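Local coordinates for periplasmic binding protein component of an ABC type zinc uptake transporter (Synechocystis sp., PDB 1PQ4) that probably captures zinc ions in the periplasm and delivers them to an ABC-type transporter for uptake into the cell, at residues A168-L171 / A172-E175; R160-Y163 / E164-L167; L29-G32 / N33-P36. All blocks are in the same frame, centred on the assembly; numbering follows the deposited sequence.

Contact 1 of 3, residues A168-L171 / A172-E175; sequences AAFL and AELE
Leu174 lays one of its methyl groups squarely on the ring of Phe170, one turn earlier in helix 160-185. The methyl carbon Leu174 CD1 stands 3.7 Å from the ring centroid of Phe170, almost exactly on the ring normal, a textbook CH-pi contact. The rest of the branch follows the same face outward: Leu174 CG comes within 3.8 Å of Phe170 CE2, and Leu174 CD2 meets CE2 and CZ near the rim of the ring. Two torsions bring the pair together. Phe170 has its CG anti to the backbone N (chi1 -171°), whereas Leu174 has its CG beside the backbone N (chi1 -69°), and the branch thereby reaches back along the helix to the ring. Leu171 joins more loosely, its CD2 lying 4.3 Å from CD1 of Leu174. Beneath the side chains the helical bond from Leu174 N to Phe170 O measures 2.9 Å.

The ring also touches Tyr14, Phe15, Lys18 and Ile19 of helix 10-20, as well as Val141 and Ala145 of helix 138-155; Leu174 also touches Val141. Replacing Phe170 with an alanine would probably leave Leu174 CD1 without its aromatic partner and open a gap between the helix and these two neighbours. At the edge of the ring, near its plane, Glu173 OE1 lies 4.2 Å from Phe170 CD2, while the same oxygen forms a salt bridge with Lys18. Face and edge of the ring thus meet different chemistry: dispersion against the leucine over the face, and at the rim a carboxylate oxygen that would be drawn weakly to the slightly positive ring hydrogens while Lys18 probably offsets its charge.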
loop_
_atom_site.group_PDB
_atom_site.type_symbol
_atom_site.label_atom_id
_atom_site.label_comp_id
_atom_site.label_asym_id
_atom_site.label_seq_id
_atom_site.Cartn_x
_atom_site.Cartn_y
_atom_site.Cartn_z
ATOM N N ALA A 168 -10.168 -18.453 0.832
ATOM C CA ALA A 168 -11.541 -18.204 1.311
ATOM C C ALA A 168 -11.524 -17.549 2.709
ATOM O O ALA A 168 -12.306 -16.625 2.973
ATOM C CB ALA A 168 -12.364 -19.553 1.334
ATOM N N ALA A 169 -10.644 -18.043 3.588
ATOM C CA ALA A 169 -10.522 -17.486 4.928
ATOM C C ALA A 169 -10.111 -16.021 4.821
ATOM O O ALA A 169 -10.695 -15.126 5.444
ATOM C CB ALA A 169 -9.462 -18.294 5.753
ATOM N N PHE A 170 -9.083 -15.755 4.022
ATOM C CA PHE A 170 -8.655 -14.355 3.885
ATOM C C PHE A 170 -9.732 -13.465 3.238
ATOM O O PHE A 170 -9.897 -12.331 3.669
ATOM C CB PHE A 170 -7.337 -14.298 3.074
ATOM C CG PHE A 170 -6.678 -12.930 3.042
ATOM C CD1 PHE A 170 -5.917 -12.560 1.935
ATOM C CD2 PHE A 170 -6.760 -12.063 4.133
ATOM C CE1 PHE A 170 -5.248 -11.339 1.928
ATOM C CE2 PHE A 170 -6.118 -10.865 4.146
ATOM C CZ PHE A 170 -5.351 -10.489 3.038
ATOM N N LEU A 171 -10.478 -13.929 2.209
ATOM C CA LEU A 171 -11.518 -13.046 1.631
ATOM C C LEU A 171 -12.595 -12.696 2.667
ATOM O O LEU A 171 -13.098 -11.574 2.697
ATOM C CB LEU A 171 -12.224 -13.682 0.406
ATOM C CG LEU A 171 -11.270 -13.934 -0.792
ATOM C CD1 LEU A 171 -11.989 -14.805 -1.890
ATOM C CD2 LEU A 171 -10.786 -12.550 -1.352
ATOM N N ALA A 172 -12.958 -13.658 3.521
ATOM C CA ALA A 172 -13.994 -13.380 4.545
ATOM C C ALA A 172 -13.464 -12.359 5.577
ATOM O O ALA A 172 -14.210 -11.507 6.073
ATOM C CB ALA A 172 -14.387 -14.717 5.236
ATOM N N GLU A 173 -12.189 -12.488 5.941
ATOM C CA GLU A 173 -11.569 -11.540 6.858
ATOM C C GLU A 173 -11.590 -10.165 6.198
ATOM O O GLU A 173 -11.818 -9.150 6.851
ATOM C CB GLU A 173 -10.088 -11.879 7.129
ATOM C CG GLU A 173 -9.778 -13.122 7.935
ATOM C CD GLU A 173 -8.255 -13.405 7.962
ATOM O OE1 GLU A 173 -7.460 -12.486 8.260
ATOM O OE2 GLU A 173 -7.851 -14.554 7.675
ATOM N N LEU A 174 -11.296 -10.114 4.902
ATOM C CA LEU A 174 -11.284 -8.808 4.234
ATOM C C LEU A 174 -12.665 -8.133 4.253
ATOM O O LEU A 174 -12.750 -6.907 4.360
ATOM C CB LEU A 174 -10.766 -8.947 2.765
ATOM C CG LEU A 174 -9.254 -9.291 2.745
ATOM C CD1 LEU A 174 -8.811 -9.873 1.386
ATOM C CD2 LEU A 174 -8.494 -8.009 3.036
ATOM N N GLU A 175 -13.749 -8.908 4.086
ATOM C CA GLU A 175 -15.091 -8.310 4.105
ATOM C C GLU A 175 -15.389 -7.795 5.486
ATOM O O GLU A 175 -15.963 -6.730 5.656
ATOM C CB GLU A 175 -16.183 -9.327 3.722
ATOM C CG GLU A 175 -16.808 -8.992 2.403
ATOM C CD GLU A 175 -17.287 -7.552 2.356
ATOM O OE1 GLU A 175 -18.412 -7.274 2.817
ATOM O OE2 GLU A 175 -16.531 -6.686 1.879
#

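Contact 2 of 3, residues R160-Y163 / E164-L167; sequences RDQY and EANL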
loop_
_atom_site.group_PDB
_atom_site.type_symbol
_atom_site.label_atom_id
_atom_site.label_comp_id
_atom_site.label_asym_id
_atom_site.label_seq_id
_atom_site.Cartn_x
_atom_site.Cartn_y
_atom_site.Cartn_z
ATOM N N ARG A 160 -3.238 -27.290 -3.829
ATOM C CA ARG A 160 -4.309 -26.476 -4.327
ATOM C C ARG A 160 -5.449 -26.343 -3.334
ATOM O O ARG A 160 -5.930 -25.240 -3.110
ATOM C CB ARG A 160 -4.862 -27.055 -5.634
ATOM C CG ARG A 160 -6.088 -26.311 -6.156
ATOM C CD ARG A 160 -6.599 -26.915 -7.499
ATOM N NE ARG A 160 -6.391 -25.983 -8.606
ATOM C CZ ARG A 160 -5.264 -25.866 -9.307
ATOM N NH1 ARG A 160 -4.211 -26.634 -9.041
ATOM N NH2 ARG A 160 -5.181 -24.952 -10.266
ATOM N N ASP A 161 -5.879 -27.449 -2.726
ATOM C CA ASP A 161 -7.010 -27.344 -1.814
ATOM C C ASP A 161 -6.726 -26.416 -0.635
ATOM O O ASP A 161 -7.633 -25.704 -0.160
ATOM C CB ASP A 161 -7.413 -28.720 -1.288
ATOM C CG ASP A 161 -8.140 -29.581 -2.347
ATOM O OD1 ASP A 161 -8.712 -29.031 -3.303
ATOM O OD2 ASP A 161 -8.162 -30.819 -2.199
ATOM N N GLN A 162 -5.484 -26.435 -0.149
ATOM C CA GLN A 162 -5.128 -25.600 0.998
ATOM C C GLN A 162 -5.071 -24.126 0.580
ATOM O O GLN A 162 -5.550 -23.266 1.307
ATOM C CB GLN A 162 -3.788 -26.045 1.616
ATOM C CG GLN A 162 -3.498 -25.394 2.955
ATOM C CD GLN A 162 -4.522 -25.819 4.026
ATOM O OE1 GLN A 162 -4.629 -27.017 4.344
ATOM N NE2 GLN A 162 -5.280 -24.853 4.577
ATOM N N TYR A 163 -4.510 -23.825 -0.586
ATOM C CA TYR A 163 -4.488 -22.414 -1.015
ATOM C C TYR A 163 -5.897 -21.869 -1.172
ATOM O O TYR A 163 -6.149 -20.685 -0.892
ATOM C CB TYR A 163 -3.778 -22.244 -2.362
ATOM C CG TYR A 163 -2.290 -22.531 -2.326
ATOM C CD1 TYR A 163 -1.745 -23.557 -3.105
ATOM C CD2 TYR A 163 -1.441 -21.827 -1.461
ATOM C CE1 TYR A 163 -0.407 -23.894 -3.024
ATOM C CE2 TYR A 163 -0.099 -22.156 -1.370
ATOM C CZ TYR A 163 0.419 -23.197 -2.159
ATOM O OH TYR A 163 1.755 -23.527 -2.113
ATOM N N GLU A 164 -6.819 -22.700 -1.681
ATOM C CA GLU A 164 -8.212 -22.275 -1.859
ATOM C C GLU A 164 -8.898 -22.040 -0.541
ATOM O O GLU A 164 -9.650 -21.079 -0.389
ATOM C CB GLU A 164 -9.044 -23.351 -2.584
ATOM C CG GLU A 164 -8.351 -23.918 -3.748
ATOM C CD GLU A 164 -9.060 -23.597 -5.004
ATOM O OE1 GLU A 164 -8.916 -22.444 -5.469
ATOM O OE2 GLU A 164 -9.774 -24.495 -5.504
ATOM N N ALA A 165 -8.702 -22.954 0.400
ATOM C CA ALA A 165 -9.333 -22.761 1.706
ATOM C C ALA A 165 -8.703 -21.514 2.374
ATOM O O ALA A 165 -9.418 -20.681 3.006
ATOM C CB ALA A 165 -9.105 -24.010 2.600
ATOM N N ASN A 166 -7.373 -21.397 2.277
ATOM C CA ASN A 166 -6.726 -20.208 2.902
ATOM C C ASN A 166 -7.238 -18.935 2.225
ATOM O O ASN A 166 -7.439 -17.928 2.878
ATOM C CB ASN A 166 -5.192 -20.209 2.778
ATOM C CG ASN A 166 -4.529 -21.320 3.546
ATOM O OD1 ASN A 166 -5.123 -21.966 4.414
ATOM N ND2 ASN A 166 -3.265 -21.538 3.250
ATOM N N LEU A 167 -7.471 -18.978 0.912
ATOM C CA LEU A 167 -7.959 -17.783 0.206
ATOM C C LEU A 167 -9.325 -17.429 0.723
ATOM O O LEU A 167 -9.635 -16.258 1.002
ATOM C CB LEU A 167 -8.100 -18.068 -1.300
ATOM C CG LEU A 167 -8.128 -17.041 -2.461
ATOM C CD1 LEU A 167 -9.288 -17.357 -3.387
ATOM C CD2 LEU A 167 -8.126 -15.600 -2.046
#
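The amides of Gln162 and Asn166 meet one helical turn apart, their planes inclined 39° to each other. Gln162 NE2 donates to Asn166 OD1 over 2.9 Å, with an N-H...O angle of 159°. The acceptor lies close to the plane of the Gln162 amide, but seen from Asn166 the donor stands well above the carbonyl plane and misses the lone pairs. The glutamine reaches its mate by bending at chi2 (65°), which curls the amide along the helix. Its backbone is engaged too: Asn166 N donates to Gln162 O at 2.8 Å, and two bonds therefore link the same pair of residues. The other end of the asparagine amide, ND2, donates to the backbone oxygen of Ile19, which fixes the rotation of the group and leaves OD1 turned to Gln162.

Arg160 and Glu164 run side by side in the same direction without forming a salt bridge in the model, but the placing of the Glu164 side chain is doubtful, since its CG lies too close to Arg160 O. The arginine instead pairs through NH2 with Glu154 in a salt bridge.

This is the first part of helix 160-185, just after the turn that follows helix 138-155. Tyr163 bonds through OH to Asp156 in that turn and rests on Leu23, ahead of strand 24-28, as does Gln162. Leu167 packs on Ala145, Thr146 and Ala149, and Arg160 on Ala153, so helix 138-155 lines one flank.

Contact 3 of 3, residues L29-G32 / N33-P36; sequences LVPG and NNDP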
loop_
_atom_site.group_PDB
_atom_site.type_symbol
_atom_site.label_atom_id
_atom_site.label_comp_id
_atom_site.label_asym_id
_atom_site.label_seq_id
_atom_site.Cartn_x
_atom_site.Cartn_y
_atom_site.Cartn_z
ATOM N N LEU A 29 11.586 -7.276 -0.895
ATOM C CA LEU A 29 12.594 -6.452 -1.551
ATOM C C LEU A 29 12.793 -5.074 -0.919
ATOM O O LEU A 29 13.933 -4.668 -0.645
ATOM C CB LEU A 29 12.206 -6.252 -3.014
ATOM C CG LEU A 29 13.317 -5.979 -4.043
ATOM C CD1 LEU A 29 12.684 -5.279 -5.285
ATOM C CD2 LEU A 29 14.347 -5.074 -3.462
ATOM N N VAL A 30 11.696 -4.347 -0.733
ATOM C CA VAL A 30 11.748 -2.993 -0.179
ATOM C C VAL A 30 11.607 -2.887 1.346
ATOM O O VAL A 30 10.580 -3.292 1.913
ATOM C CB VAL A 30 10.634 -2.100 -0.817
ATOM C CG1 VAL A 30 10.716 -0.618 -0.274
ATOM C CG2 VAL A 30 10.734 -2.159 -2.365
ATOM N N PRO A 31 12.610 -2.303 2.026
ATOM C CA PRO A 31 12.502 -2.173 3.483
ATOM C C PRO A 31 11.281 -1.331 3.835
ATOM O O PRO A 31 10.930 -0.385 3.106
ATOM C CB PRO A 31 13.780 -1.440 3.866
ATOM C CG PRO A 31 14.763 -1.948 2.853
ATOM C CD PRO A 31 13.934 -1.830 1.563
ATOM N N GLY A 32 10.676 -1.629 4.976
ATOM C CA GLY A 32 9.491 -0.891 5.379
ATOM C C GLY A 32 9.691 0.593 5.630
ATOM O O GLY A 32 8.715 1.360 5.624
ATOM N N ASN A 33 10.935 1.018 5.838
ATOM C CA ASN A 33 11.179 2.430 6.086
ATOM C C ASN A 33 11.714 3.192 4.879
ATOM O O ASN A 33 12.104 4.334 5.023
ATOM C CB ASN A 33 12.123 2.623 7.306
ATOM C CG ASN A 33 13.530 2.166 7.035
ATOM O OD1 ASN A 33 13.826 1.614 5.974
ATOM N ND2 ASN A 33 14.419 2.389 8.001
ATOM N N ASN A 34 11.743 2.576 3.691
ATOM C CA ASN A 34 12.229 3.267 2.496
ATOM C C ASN A 34 11.077 3.710 1.566
ATOM O O ASN A 34 10.011 3.082 1.551
ATOM C CB ASN A 34 13.106 2.329 1.664
ATOM C CG ASN A 34 14.490 2.106 2.263
ATOM O OD1 ASN A 34 15.469 2.071 1.540
ATOM N ND2 ASN A 34 14.567 1.945 3.572
ATOM N N ASP A 35 11.305 4.759 0.775
ATOM C CA ASP A 35 10.332 5.211 -0.213
ATOM C C ASP A 35 10.463 4.170 -1.342
ATOM O O ASP A 35 11.500 4.093 -2.011
ATOM C CB ASP A 35 10.695 6.621 -0.701
ATOM C CG ASP A 35 10.021 6.991 -2.034
ATOM O OD1 ASP A 35 9.035 6.326 -2.451
ATOM O OD2 ASP A 35 10.476 7.963 -2.668
ATOM N N PRO A 36 9.395 3.365 -1.585
ATOM C CA PRO A 36 9.427 2.335 -2.623
ATOM C C PRO A 36 9.562 2.895 -4.028
ATOM O O PRO A 36 10.103 2.244 -4.911
ATOM C CB PRO A 36 8.091 1.590 -2.425
ATOM C CG PRO A 36 7.177 2.668 -1.956
ATOM C CD PRO A 36 8.034 3.490 -1.010
#
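Pro31 to Asn34 form a type I beta turn, closed by Asn34 N donating to Pro31 O at 3.1 Å. The N-H points nearly straight at the oxygen (169°), yet the nitrogen stands far above the carbonyl plane, away from the lone pairs, as the tight reversal of the chain dictates. The side chains of the first and last residues of the turn, Pro31 and Asn34, then meet. Asn34 lays its amide across the proline ring at a slant, with ND2 3.5 Å from Pro31 CB and its CG 4.0 Å from Pro31 CD. CB, CG and CD of the ring all take part in this contact. Asn33 OD1 comes to the same ring, 3.7 Å from Pro31 CB, because its chi1 of 69° places CG between the backbone N and the carbonyl carbon. There Asn34 ND2 abuts OD1 in a weak, strongly bent hydrogen bond, although the modelled separation is unusually short and its geometry uncertain.

The turn belongs to the loop that leaves strand 24-28, at the edge of the parallel sheet in the N-terminal half of this two-lobed solute-binding protein, and leads to the zinc ligand His37. Val30 still keeps a backbone hydrogen bond to Ser8. Beyond the turn the chain doubles back far enough for Val30 CG1 to meet Pro36 CB at 4.0 Å, a plain apolar contact between two buried residues. Val30 thus touches Pro36, whose side chain lies about 5 Å from the bound zinc ion and about 6 Å from the side chain of His197, another ligand. Asp35 turns the other way: its OD1 accepts the backbone N-H of His37 in an Asx turn, and OD2 makes a weak bond to Thr38 OG1.

Overall arrangement
Contact 3 comes first along the chain, in the loop after strand 24-28; contacts 2 and 1 follow in that order on one helix, 160-185, directly adjoining. The centres of these two lie 12 Å apart. Contact 3 is remote from both, its centre 27 Å from that of contact 1 and 29 Å from that of contact 2, with nearest atoms about 18 and 19 Å away. Contacts 1 and 3 sit on opposite sides of the chain's centre. The helix leads from the half holding the four-stranded sheet to strand 192-195 of the other, consistent with the long linking helix of this family, whereas the loop borders the zinc site between the lobes.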